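Local coordinates for protein extracellular sialidase/neuraminidase, putative (Aspergillus fumigatus, PDB 2XZI) that acts as a KDNase of the sialidase family, probably cleaving the glycosidic bonds of terminal sialic-acid-type sugars such as deaminoneuraminic acid, at residues Tyr116-Trp121 with Leu153-Ser158; Trp102-Pro107 with Trp182-Pro187; His12-Leu17 with Ile371-Asn376. One frame throughout, in Å; residues are numbered along the deposited sequence.

Interactions 1 and 2 adjoin, their centres 8 Å apart, because strands 115-122 and 101-109 are neighbours in one blade of a six-bladed beta-propeller: S120 N lies 2.8 Å from G103 O in a probable backbone hydrogen bond. Interaction 1 pairs the middle strands of that blade; interaction 2 joins its innermost strand to the segment leading into the next blade. The latter carries W182, part of the pocket that holds deamino-alpha-neuraminic acid. Interaction 3 closes the propeller ring elsewhere, its centre about 26 Å from that of interaction 1 and about 24 Å from that of interaction 2, and the side chain of I371 stays about 12 Å from a bound sugar.

Interaction 1: residues Tyr116-Trp121 with Leu153-Ser158; sequences YLFLSW and LYLTES
Y116-W121 and L153-S158 run antiparallel, their axes 4.6 Å apart at closest approach and their directions 149° apart; they are the two middle strands of a beta-propeller blade. Four backbone hydrogen bonds join two residue pairs, L117 with T156 and L119 with Y154; L117 N reaches T156 O at 2.8 Å, and Y154 N reaches L119 O at 2.9 Å.

One face of the sheet carries Y116, F118, L153 and L155. L155 carries the contact on this face: with CG anti to the backbone N (chi1 179°), the side chain swings across so that CD1 sits over the centre of the F118 ring, 3.6 Å from the centroid and almost on the ring normal. This is a CH-pi contact. The same methyl also touches Y116, 3.9 Å from its CD1, so one carbon meets both rings. Both rings also meet W218 edge-to-face, and strand 198-202 of the next blade packs against this side.

L117, L119, Y154 and T156 occupy the other face, where L70 of the preceding blade touches both leucines. T156 CG2 packs 3.9 Å from L117 CB, while its hydroxyl bonds to S166 O. S158 OG, bonded to G162 N and T164 O, starts a turn whose sequence is that of the sialidase Asp box.

At the W121 end, Y154 turns its ring edge toward the indole face, offset, with planes 66° apart and centroids 5.7 Å apart; Y154 CD1 and CE1 both rest 3.8 Å from W121 CB.

Interaction 2: residues Trp102-Pro107 with Trp182-Pro187; sequences WGNPTP and WDAVGP. With KDM (deamino-alpha-neuraminic acid), chain C.
The junction between two propeller blades brings N104 and T106, on the innermost strand of one blade, against V185, G186 and P187, in the connection that leads to the innermost strand of the next. N104 makes the principal polar link. Its CG stands beside the backbone N and anti to the carbonyl carbon (chi1 -76°), which sends the amide across the junction; ND2 donates to V185 O at 3.0 Å, with an N-H...O angle of 155°. The acceptor lies nearly in the amide plane, whereas the donor is tilted from the carbonyl plane of V185. The other amide atom, OD1, takes a hydrogen bond from R151 NH2, so both ends of the group are held and its rotation is fixed.

T106 turns its hydroxyl back to its own strand, where OG1 donates to N104 O at 3.0 Å from above the carbonyl plane. That hydroxyl also presses on the backbone of the connection, 3.3 Å from G186 CA. G186 has a positive phi, which by itself favours glycine, and the missing side chain lets the hydroxyl come this close. A cis peptide bond follows, and P187 CB comes to 3.8 Å from P105 O. V185 adds an apolar contact, its CG2 packing 3.9 Å from T106 CB.

In the sialidase beta-propeller the sugar pocket lies at one end of the central axis, among strand ends and loops of several blades, and the far end of W182-P187 reaches it. W182 meets the ligand with its ring edge: CZ2 is 3.4 Å from O5 of deamino-alpha-neuraminic acid, which lies in the indole plane. R151, besides holding N104, makes a cation-pi contact with W182 and donates from NE to D183 O.

Interaction 3: residues His12-Leu17 with Ile371-Asn376; sequences HDEFPL and IWRRFN
H12-P16 and I371-F375 form an antiparallel pair, directions 168° apart and axes 4.5 Å apart at their closest. D13 pairs with R374 and F15 with W372 through four backbone hydrogen bonds, among them W372 N to F15 O at 2.8 Å.

On the face with H12, E14 and R373, charged and polar groups gather. E14 has CG between its backbone N and carbonyl carbon (chi1 53°) and bends again at the next bond, which folds the carboxylate back toward H12. H12 ND1 donates to E14 OE1 at 2.7 Å in a nearly straight bond that uses the syn lone pair and stays close to the imidazole plane. The same oxygen forms a salt bridge, long at 3.6 Å, with R373 NH1. E14 CB lies over a face of the guanidinium, while an ordered water at the guanidinium edge accepts from R373 NH1 at 3.1 Å and can donate to E14 OE1. R373 NH2 forms a salt bridge with E335, so the arginine's charge is probably shared between E335 and E14.

The other face carries F15 and W372 together with D13 and R374, whose guanidinium is paired with D346. W372 turns the edge of its indole toward the face of F15, offset, with planes 67° apart; W372 CD1 and F15 CZ approach to 3.5 Å. W372 NE1 bonds to G82 O, which anchors the indole, and L17 CB packs 3.8 Å from W372 CB. Just before the chain turns its corner at L17, I371 CD1 rests 4.0 Å from P16 CB.

The strands come from opposite ends of the chain, 12-18 supplying the outermost strand of a blade otherwise made by 334-343, 349-356 and 368-375. This is the "velcro" closure by which beta-propellers complete their ring.

Interaction 1: residues Tyr116-Trp121 with Leu153-Ser158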
loop_
_atom_site.group_PDB
_atom_site.type_symbol
_atom_site.label_atom_id
_atom_site.label_comp_id
_atom_site.label_asym_id
_atom_site.label_seq_id
_atom_site.Cartn_x
_atom_site.Cartn_y
_atom_site.Cartn_z
ATOM N N TYR A 116 -10.947 -8.530 2.078
ATOM C CA TYR A 116 -11.299 -7.886 0.853
ATOM C C TYR A 116 -10.054 -7.300 0.213
ATOM O O TYR A 116 -9.205 -6.741 0.897
ATOM C CB TYR A 116 -12.284 -6.765 1.132
ATOM C CG TYR A 116 -13.718 -7.155 1.411
ATOM C CD1 TYR A 116 -14.506 -7.738 0.415
ATOM C CD2 TYR A 116 -14.297 -6.860 2.639
ATOM C CE1 TYR A 116 -15.847 -8.047 0.663
ATOM C CE2 TYR A 116 -15.624 -7.164 2.890
ATOM C CZ TYR A 116 -16.376 -7.753 1.892
ATOM O OH TYR A 116 -17.715 -8.030 2.114
ATOM N N LEU A 117 -9.950 -7.430 -1.109
ATOM C CA LEU A 117 -8.858 -6.809 -1.843
ATOM C C LEU A 117 -9.427 -6.036 -3.036
ATOM O O LEU A 117 -9.902 -6.617 -4.018
ATOM C CB LEU A 117 -7.805 -7.846 -2.264
ATOM C CG LEU A 117 -6.640 -7.348 -3.116
ATOM C CD1 LEU A 117 -5.668 -6.580 -2.277
ATOM C CD2 LEU A 117 -5.946 -8.550 -3.708
ATOM N N PHE A 118 -9.402 -4.715 -2.920
ATOM C CA PHE A 118 -9.720 -3.865 -4.060
ATOM C C PHE A 118 -8.499 -3.709 -4.954
ATOM O O PHE A 118 -7.376 -3.678 -4.470
ATOM C CB PHE A 118 -10.200 -2.487 -3.585
ATOM C CG PHE A 118 -11.579 -2.493 -2.968
ATOM C CD1 PHE A 118 -11.763 -2.752 -1.600
ATOM C CD2 PHE A 118 -12.705 -2.250 -3.769
ATOM C CE1 PHE A 118 -13.061 -2.778 -1.043
ATOM C CE2 PHE A 118 -14.001 -2.274 -3.211
ATOM C CZ PHE A 118 -14.161 -2.532 -1.845
ATOM N N LEU A 119 -8.735 -3.625 -6.263
ATOM C CA LEU A 119 -7.660 -3.574 -7.256
ATOM C C LEU A 119 -8.078 -2.669 -8.396
ATOM O O LEU A 119 -9.271 -2.518 -8.637
ATOM C CB LEU A 119 -7.413 -4.959 -7.885
ATOM C CG LEU A 119 -7.083 -6.142 -7.002
ATOM C CD1 LEU A 119 -7.179 -7.456 -7.780
ATOM C CD2 LEU A 119 -5.692 -5.971 -6.442
ATOM N N SER A 120 -7.098 -2.109 -9.098
ATOM C CA SER A 120 -7.312 -1.412 -10.355
ATOM C C SER A 120 -6.869 -2.309 -11.518
ATOM O O SER A 120 -5.994 -3.179 -11.355
ATOM C CB SER A 120 -6.503 -0.110 -10.366
ATOM O OG SER A 120 -6.935 0.797 -9.351
ATOM N N TRP A 121 -7.497 -2.109 -12.681
ATOM C CA TRP A 121 -7.135 -2.825 -13.897
ATOM C C TRP A 121 -7.137 -1.846 -15.056
ATOM O O TRP A 121 -7.954 -0.910 -15.082
ATOM C CB TRP A 121 -8.176 -3.914 -14.169
ATOM C CG TRP A 121 -7.977 -4.649 -15.443
ATOM C CD1 TRP A 121 -7.245 -5.784 -15.600
ATOM C CD2 TRP A 121 -8.528 -4.335 -16.736
ATOM N NE1 TRP A 121 -7.286 -6.196 -16.905
ATOM C CE2 TRP A 121 -8.064 -5.328 -17.628
ATOM C CE3 TRP A 121 -9.346 -3.301 -17.234
ATOM C CZ2 TRP A 121 -8.400 -5.331 -18.997
ATOM C CZ3 TRP A 121 -9.673 -3.303 -18.605
ATOM C CH2 TRP A 121 -9.196 -4.312 -19.458
ATOM N N LEU A 153 -12.254 -0.877 -11.584
ATOM C CA LEU A 153 -12.123 -1.168 -10.173
ATOM C C LEU A 153 -12.707 -2.542 -9.941
ATOM O O LEU A 153 -13.882 -2.793 -10.245
ATOM C CB LEU A 153 -12.878 -0.124 -9.335
ATOM C CG LEU A 153 -12.844 -0.368 -7.821
ATOM C CD1 LEU A 153 -11.491 0.059 -7.290
ATOM C CD2 LEU A 153 -13.911 0.405 -7.134
ATOM N N TYR A 154 -11.868 -3.439 -9.436
ATOM C CA TYR A 154 -12.229 -4.815 -9.163
ATOM C C TYR A 154 -12.184 -5.134 -7.681
ATOM O O TYR A 154 -11.443 -4.505 -6.919
ATOM C CB TYR A 154 -11.255 -5.714 -9.900
ATOM C CG TYR A 154 -11.645 -6.007 -11.337
ATOM C CD1 TYR A 154 -11.241 -5.175 -12.391
ATOM C CD2 TYR A 154 -12.402 -7.131 -11.648
ATOM C CE1 TYR A 154 -11.577 -5.478 -13.710
ATOM C CE2 TYR A 154 -12.740 -7.429 -12.978
ATOM C CZ TYR A 154 -12.341 -6.602 -13.991
ATOM O OH TYR A 154 -12.680 -6.916 -15.295
ATOM N N LEU A 155 -12.959 -6.137 -7.285
ATOM C CA LEU A 155 -12.935 -6.632 -5.914
ATOM C C LEU A 155 -12.829 -8.143 -5.888
ATOM O O LEU A 155 -13.616 -8.840 -6.530
ATOM C CB LEU A 155 -14.193 -6.182 -5.161
ATOM C CG LEU A 155 -14.317 -6.645 -3.710
ATOM C CD1 LEU A 155 -13.233 -6.030 -2.800
ATOM C CD2 LEU A 155 -15.718 -6.333 -3.170
ATOM N N THR A 156 -11.845 -8.639 -5.146
ATOM C CA THR A 156 -11.764 -10.062 -4.825
ATOM C C THR A 156 -11.742 -10.199 -3.305
ATOM O O THR A 156 -11.513 -9.220 -2.574
ATOM C CB THR A 156 -10.537 -10.718 -5.498
ATOM O OG1 THR A 156 -10.427 -12.083 -5.061
ATOM C CG2 THR A 156 -9.252 -9.983 -5.148
ATOM N N GLU A 157 -12.028 -11.397 -2.813
ATOM C CA GLU A 157 -11.920 -11.633 -1.382
ATOM C C GLU A 157 -11.499 -13.057 -1.093
ATOM O O GLU A 157 -11.586 -13.928 -1.959
ATOM C CB GLU A 157 -13.208 -11.260 -0.639
ATOM C CG GLU A 157 -14.406 -12.143 -0.936
ATOM C CD GLU A 157 -15.060 -11.845 -2.266
ATOM O OE1 GLU A 157 -15.218 -10.650 -2.601
ATOM O OE2 GLU A 157 -15.436 -12.802 -2.970
ATOM N N SER A 158 -10.994 -13.248 0.115
ATOM C CA SER A 158 -10.626 -14.573 0.598
ATOM C C SER A 158 -11.395 -14.886 1.867
ATOM O O SER A 158 -11.538 -14.033 2.746
ATOM C CB SER A 158 -9.119 -14.646 0.843
ATOM O OG SER A 158 -8.749 -15.868 1.480
#

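Interaction 2: residues Trp102-Pro107 with Trp182-Pro187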
loop_
_atom_site.group_PDB
_atom_site.type_symbol
_atom_site.label_atom_id
_atom_site.label_comp_id
_atom_site.label_asym_id
_atom_site.label_seq_id
_atom_site.Cartn_x
_atom_site.Cartn_y
_atom_site.Cartn_z
ATOM N N TRP A 102 -3.021 -5.694 -13.671
ATOM C CA TRP A 102 -3.753 -5.876 -12.422
ATOM C C TRP A 102 -2.905 -5.275 -11.312
ATOM O O TRP A 102 -1.781 -5.732 -11.089
ATOM C CB TRP A 102 -3.983 -7.359 -12.112
ATOM C CG TRP A 102 -4.879 -8.071 -13.065
ATOM C CD1 TRP A 102 -4.489 -8.814 -14.132
ATOM C CD2 TRP A 102 -6.312 -8.095 -13.052
ATOM N NE1 TRP A 102 -5.595 -9.315 -14.790
ATOM C CE2 TRP A 102 -6.723 -8.888 -14.146
ATOM C CE3 TRP A 102 -7.289 -7.534 -12.213
ATOM C CZ2 TRP A 102 -8.075 -9.126 -14.436
ATOM C CZ3 TRP A 102 -8.629 -7.775 -12.499
ATOM C CH2 TRP A 102 -9.006 -8.565 -13.599
ATOM N N GLY A 103 -3.429 -4.285 -10.597
ATOM C CA GLY A 103 -2.606 -3.630 -9.585
ATOM C C GLY A 103 -3.323 -2.803 -8.554
ATOM O O GLY A 103 -4.510 -2.992 -8.293
ATOM N N ASN A 104 -2.573 -1.871 -7.969
ATOM C CA ASN A 104 -3.074 -1.036 -6.867
ATOM C C ASN A 104 -3.683 -1.856 -5.715
ATOM O O ASN A 104 -4.801 -1.591 -5.280
ATOM C CB ASN A 104 -4.109 -0.020 -7.384
ATOM C CG ASN A 104 -3.474 1.138 -8.107
ATOM O OD1 ASN A 104 -2.941 0.978 -9.216
ATOM N ND2 ASN A 104 -3.492 2.306 -7.484
ATOM N N PRO A 105 -2.969 -2.876 -5.216
ATOM C CA PRO A 105 -3.611 -3.651 -4.151
ATOM C C PRO A 105 -4.005 -2.789 -2.951
ATOM O O PRO A 105 -3.181 -2.038 -2.418
ATOM C CB PRO A 105 -2.520 -4.663 -3.750
ATOM C CG PRO A 105 -1.250 -3.996 -4.152
ATOM C CD PRO A 105 -1.573 -3.301 -5.423
ATOM N N THR A 106 -5.275 -2.892 -2.546
ATOM C CA THR A 106 -5.797 -2.142 -1.399
ATOM C C THR A 106 -6.675 -3.077 -0.554
ATOM O O THR A 106 -7.897 -3.119 -0.713
ATOM C CB THR A 106 -6.560 -0.879 -1.849
ATOM O OG1 THR A 106 -5.771 -0.178 -2.810
ATOM C CG2 THR A 106 -6.831 0.053 -0.675
ATOM N N PRO A 107 -6.039 -3.830 0.352
ATOM C CA PRO A 107 -6.732 -4.819 1.185
ATOM C C PRO A 107 -7.343 -4.215 2.437
ATOM O O PRO A 107 -6.853 -3.203 2.951
ATOM C CB PRO A 107 -5.616 -5.807 1.544
ATOM C CG PRO A 107 -4.385 -4.939 1.597
ATOM C CD PRO A 107 -4.570 -3.969 0.450
ATOM N N TRP A 182 -8.710 7.681 -16.222
ATOM C CA TRP A 182 -7.809 7.211 -15.172
ATOM C C TRP A 182 -8.578 7.014 -13.871
ATOM O O TRP A 182 -9.573 7.709 -13.597
ATOM C CB TRP A 182 -6.617 8.155 -14.960
ATOM C CG TRP A 182 -5.604 7.581 -14.009
ATOM C CD1 TRP A 182 -5.368 7.981 -12.720
ATOM C CD2 TRP A 182 -4.690 6.503 -14.272
ATOM N NE1 TRP A 182 -4.364 7.211 -12.161
ATOM C CE2 TRP A 182 -3.949 6.287 -13.086
ATOM C CE3 TRP A 182 -4.442 5.685 -15.389
ATOM C CZ2 TRP A 182 -2.948 5.309 -12.999
ATOM C CZ3 TRP A 182 -3.452 4.698 -15.291
ATOM C CH2 TRP A 182 -2.726 4.526 -14.107
ATOM N N ASP A 183 -8.129 6.036 -13.085
ATOM C CA ASP A 183 -8.636 5.804 -11.737
ATOM C C ASP A 183 -7.549 5.101 -10.947
ATOM O O ASP A 183 -6.583 4.581 -11.527
ATOM C CB ASP A 183 -9.917 4.943 -11.724
ATOM C CG ASP A 183 -10.566 4.868 -10.345
ATOM O OD1 ASP A 183 -10.388 5.831 -9.551
ATOM O OD2 ASP A 183 -11.235 3.837 -10.064
ATOM N N ALA A 184 -7.706 5.095 -9.628
ATOM C CA ALA A 184 -6.814 4.361 -8.727
ATOM C C ALA A 184 -7.557 4.071 -7.453
ATOM O O ALA A 184 -8.357 4.890 -6.992
ATOM C CB ALA A 184 -5.551 5.164 -8.422
ATOM N N VAL A 185 -7.299 2.904 -6.875
ATOM C CA VAL A 185 -7.683 2.619 -5.483
ATOM C C VAL A 185 -6.399 2.499 -4.662
ATOM O O VAL A 185 -5.380 1.982 -5.160
ATOM C CB VAL A 185 -8.585 1.361 -5.359
ATOM C CG1 VAL A 185 -7.884 0.099 -5.903
ATOM C CG2 VAL A 185 -9.103 1.187 -3.926
ATOM N N GLY A 186 -6.421 3.024 -3.438
ATOM C CA GLY A 186 -5.210 3.046 -2.615
ATOM C C GLY A 186 -4.029 3.627 -3.386
ATOM O O GLY A 186 -4.140 4.695 -3.972
ATOM N N PRO A 187 -2.902 2.905 -3.463
ATOM C CA PRO A 187 -2.696 1.553 -2.961
ATOM C C PRO A 187 -2.227 1.544 -1.514
ATOM O O PRO A 187 -1.674 2.537 -1.033
ATOM C CB PRO A 187 -1.592 1.036 -3.869
ATOM C CG PRO A 187 -0.736 2.262 -4.150
ATOM C CD PRO A 187 -1.758 3.389 -4.259
HETATM C C2 KDM C . 3.579 5.729 -10.185
HETATM C C1 KDM C . 4.751 6.272 -9.378
HETATM C C3 KDM C . 3.353 4.237 -9.875
HETATM C C4 KDM C . 1.878 3.782 -10.078
HETATM C C5 KDM C . 1.010 4.756 -10.885
HETATM C C6 KDM C . 1.062 6.153 -10.219
HETATM C C7 KDM C . 0.422 7.257 -11.076
HETATM C C8 KDM C . 0.341 8.575 -10.285
HETATM C C9 KDM C . -0.245 9.686 -11.139
HETATM O O5 KDM C . -0.349 4.265 -11.008
HETATM O O1A KDM C . 5.611 5.463 -8.954
HETATM O O1B KDM C . 4.766 7.515 -9.217
HETATM O O4 KDM C . 1.899 2.522 -10.751
HETATM O O6 KDM C . 2.428 6.581 -9.896
HETATM O O7 KDM C . 1.212 7.449 -12.252
HETATM O O8 KDM C . -0.501 8.425 -9.132
HETATM O O9 KDM C . -1.610 9.339 -11.423
HETATM O O2 KDM C . 3.970 5.898 -11.553
#

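Interaction 3: residues His12-Leu17 with Ile371-Asn376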
loop_
_atom_site.group_PDB
_atom_site.type_symbol
_atom_site.label_atom_id
_atom_site.label_comp_id
_atom_site.label_asym_id
_atom_site.label_seq_id
_atom_site.Cartn_x
_atom_site.Cartn_y
_atom_site.Cartn_z
ATOM N N HIS A 12 14.478 -4.457 15.723
ATOM C CA HIS A 12 14.265 -4.335 14.282
ATOM C C HIS A 12 14.881 -5.516 13.572
ATOM O O HIS A 12 15.930 -6.035 13.967
ATOM C CB HIS A 12 14.902 -3.045 13.739
ATOM C CG HIS A 12 16.396 -3.099 13.687
ATOM N ND1 HIS A 12 17.081 -3.529 12.569
ATOM C CD2 HIS A 12 17.338 -2.787 14.610
ATOM C CE1 HIS A 12 18.378 -3.485 12.807
ATOM N NE2 HIS A 12 18.562 -3.033 14.033
ATOM N N ASP A 13 14.228 -5.931 12.499
ATOM C CA ASP A 13 14.847 -6.846 11.538
ATOM C C ASP A 13 14.258 -6.549 10.168
ATOM O O ASP A 13 13.162 -5.989 10.053
ATOM C CB ASP A 13 14.667 -8.319 11.935
ATOM C CG ASP A 13 15.844 -9.218 11.487
ATOM O OD1 ASP A 13 16.624 -8.858 10.578
ATOM O OD2 ASP A 13 15.985 -10.322 12.059
ATOM N N GLU A 14 14.996 -6.913 9.135
ATOM C CA GLU A 14 14.637 -6.506 7.800
ATOM C C GLU A 14 15.282 -7.426 6.789
ATOM O O GLU A 14 16.414 -7.891 6.977
ATOM C CB GLU A 14 15.052 -5.049 7.577
ATOM C CG GLU A 14 16.521 -4.735 7.881
ATOM C CD GLU A 14 16.840 -4.535 9.360
ATOM O OE1 GLU A 14 15.978 -4.057 10.129
ATOM O OE2 GLU A 14 17.975 -4.860 9.756
ATOM N N PHE A 15 14.557 -7.702 5.715
ATOM C CA PHE A 15 15.063 -8.527 4.620
ATOM C C PHE A 15 14.196 -8.360 3.378
ATOM O O PHE A 15 13.027 -8.000 3.489
ATOM C CB PHE A 15 15.197 -10.015 5.032
ATOM C CG PHE A 15 13.959 -10.619 5.643
ATOM C CD1 PHE A 15 12.990 -11.244 4.852
ATOM C CD2 PHE A 15 13.796 -10.617 7.018
ATOM C CE1 PHE A 15 11.856 -11.826 5.442
ATOM C CE2 PHE A 15 12.669 -11.178 7.615
ATOM C CZ PHE A 15 11.688 -11.781 6.821
ATOM N N PRO A 16 14.752 -8.631 2.187
ATOM C CA PRO A 16 13.897 -8.592 0.981
ATOM C C PRO A 16 12.816 -9.675 1.028
ATOM O O PRO A 16 13.098 -10.837 1.394
ATOM C CB PRO A 16 14.876 -8.845 -0.171
ATOM C CG PRO A 16 16.251 -8.624 0.435
ATOM C CD PRO A 16 16.150 -8.978 1.868
ATOM N N LEU A 17 11.584 -9.287 0.682
ATOM C CA LEU A 17 10.491 -10.250 0.638
ATOM C C LEU A 17 10.019 -10.542 -0.786
ATOM O O LEU A 17 9.524 -11.646 -1.077
ATOM C CB LEU A 17 9.320 -9.793 1.524
ATOM C CG LEU A 17 8.143 -10.757 1.649
ATOM C CD1 LEU A 17 8.626 -12.085 2.245
ATOM C CD2 LEU A 17 7.002 -10.157 2.481
ATOM N N ILE A 371 11.176 -4.704 0.293
ATOM C CA ILE A 371 11.764 -5.060 1.578
ATOM C C ILE A 371 10.660 -5.221 2.609
ATOM O O ILE A 371 9.697 -4.445 2.605
ATOM C CB ILE A 371 12.749 -3.951 2.059
ATOM C CG1 ILE A 371 13.894 -3.710 1.069
ATOM C CG2 ILE A 371 13.263 -4.216 3.490
ATOM C CD1 ILE A 371 14.398 -4.914 0.366
ATOM N N TRP A 372 10.792 -6.234 3.468
ATOM C CA TRP A 372 9.953 -6.392 4.652
ATOM C C TRP A 372 10.712 -5.995 5.909
ATOM O O TRP A 372 11.841 -6.447 6.141
ATOM C CB TRP A 372 9.499 -7.841 4.755
ATOM C CG TRP A 372 8.847 -8.269 6.029
ATOM C CD1 TRP A 372 9.348 -9.189 6.914
ATOM C CD2 TRP A 372 7.567 -7.870 6.538
ATOM N NE1 TRP A 372 8.464 -9.373 7.952
ATOM C CE2 TRP A 372 7.362 -8.586 7.744
ATOM C CE3 TRP A 372 6.576 -6.968 6.104
ATOM C CZ2 TRP A 372 6.205 -8.443 8.512
ATOM C CZ3 TRP A 372 5.427 -6.823 6.879
ATOM C CH2 TRP A 372 5.256 -7.566 8.068
ATOM N N ARG A 373 10.087 -5.167 6.731
ATOM C CA ARG A 373 10.701 -4.702 7.961
ATOM C C ARG A 373 9.760 -4.980 9.101
ATOM O O ARG A 373 8.524 -4.844 8.948
ATOM C CB ARG A 373 10.920 -3.208 7.922
ATOM C CG ARG A 373 11.936 -2.745 6.922
ATOM C CD ARG A 373 12.142 -1.232 7.001
ATOM N NE ARG A 373 13.361 -0.861 6.292
ATOM C CZ ARG A 373 14.584 -0.968 6.806
ATOM N NH1 ARG A 373 14.764 -1.421 8.041
ATOM N NH2 ARG A 373 15.636 -0.624 6.073
ATOM N N ARG A 374 10.341 -5.356 10.241
ATOM C CA ARG A 374 9.645 -5.344 11.520
ATOM C C ARG A 374 10.420 -4.454 12.464
ATOM O O ARG A 374 11.651 -4.547 12.533
ATOM C CB ARG A 374 9.540 -6.750 12.096
ATOM C CG ARG A 374 8.588 -7.635 11.334
ATOM C CD ARG A 374 8.858 -9.143 11.495
ATOM N NE ARG A 374 9.286 -9.512 12.841
ATOM C CZ ARG A 374 8.469 -9.683 13.880
ATOM N NH1 ARG A 374 7.155 -9.546 13.732
ATOM N NH2 ARG A 374 8.981 -9.962 15.079
ATOM N N PHE A 375 9.718 -3.612 13.214
ATOM C CA PHE A 375 10.362 -2.823 14.256
ATOM C C PHE A 375 9.330 -2.485 15.297
ATOM O O PHE A 375 8.137 -2.464 15.004
ATOM C CB PHE A 375 11.010 -1.547 13.678
ATOM C CG PHE A 375 10.132 -0.779 12.722
ATOM C CD1 PHE A 375 9.190 0.103 13.195
ATOM C CD2 PHE A 375 10.278 -0.921 11.346
ATOM C CE1 PHE A 375 8.390 0.822 12.322
ATOM C CE2 PHE A 375 9.482 -0.201 10.469
ATOM C CZ PHE A 375 8.537 0.679 10.972
ATOM N N ASN A 376 9.769 -2.258 16.529
ATOM C CA ASN A 376 8.839 -1.834 17.560
ATOM C C ASN A 376 8.845 -0.331 17.775
ATOM O O ASN A 376 9.631 0.404 17.171
ATOM C CB ASN A 376 9.033 -2.608 18.869
ATOM C CG ASN A 376 10.412 -2.425 19.488
ATOM O OD1 ASN A 376 11.283 -1.707 18.972
ATOM N ND2 ASN A 376 10.618 -3.100 20.607
HETATM O O HOH W 1 13.448 -2.916 10.377
#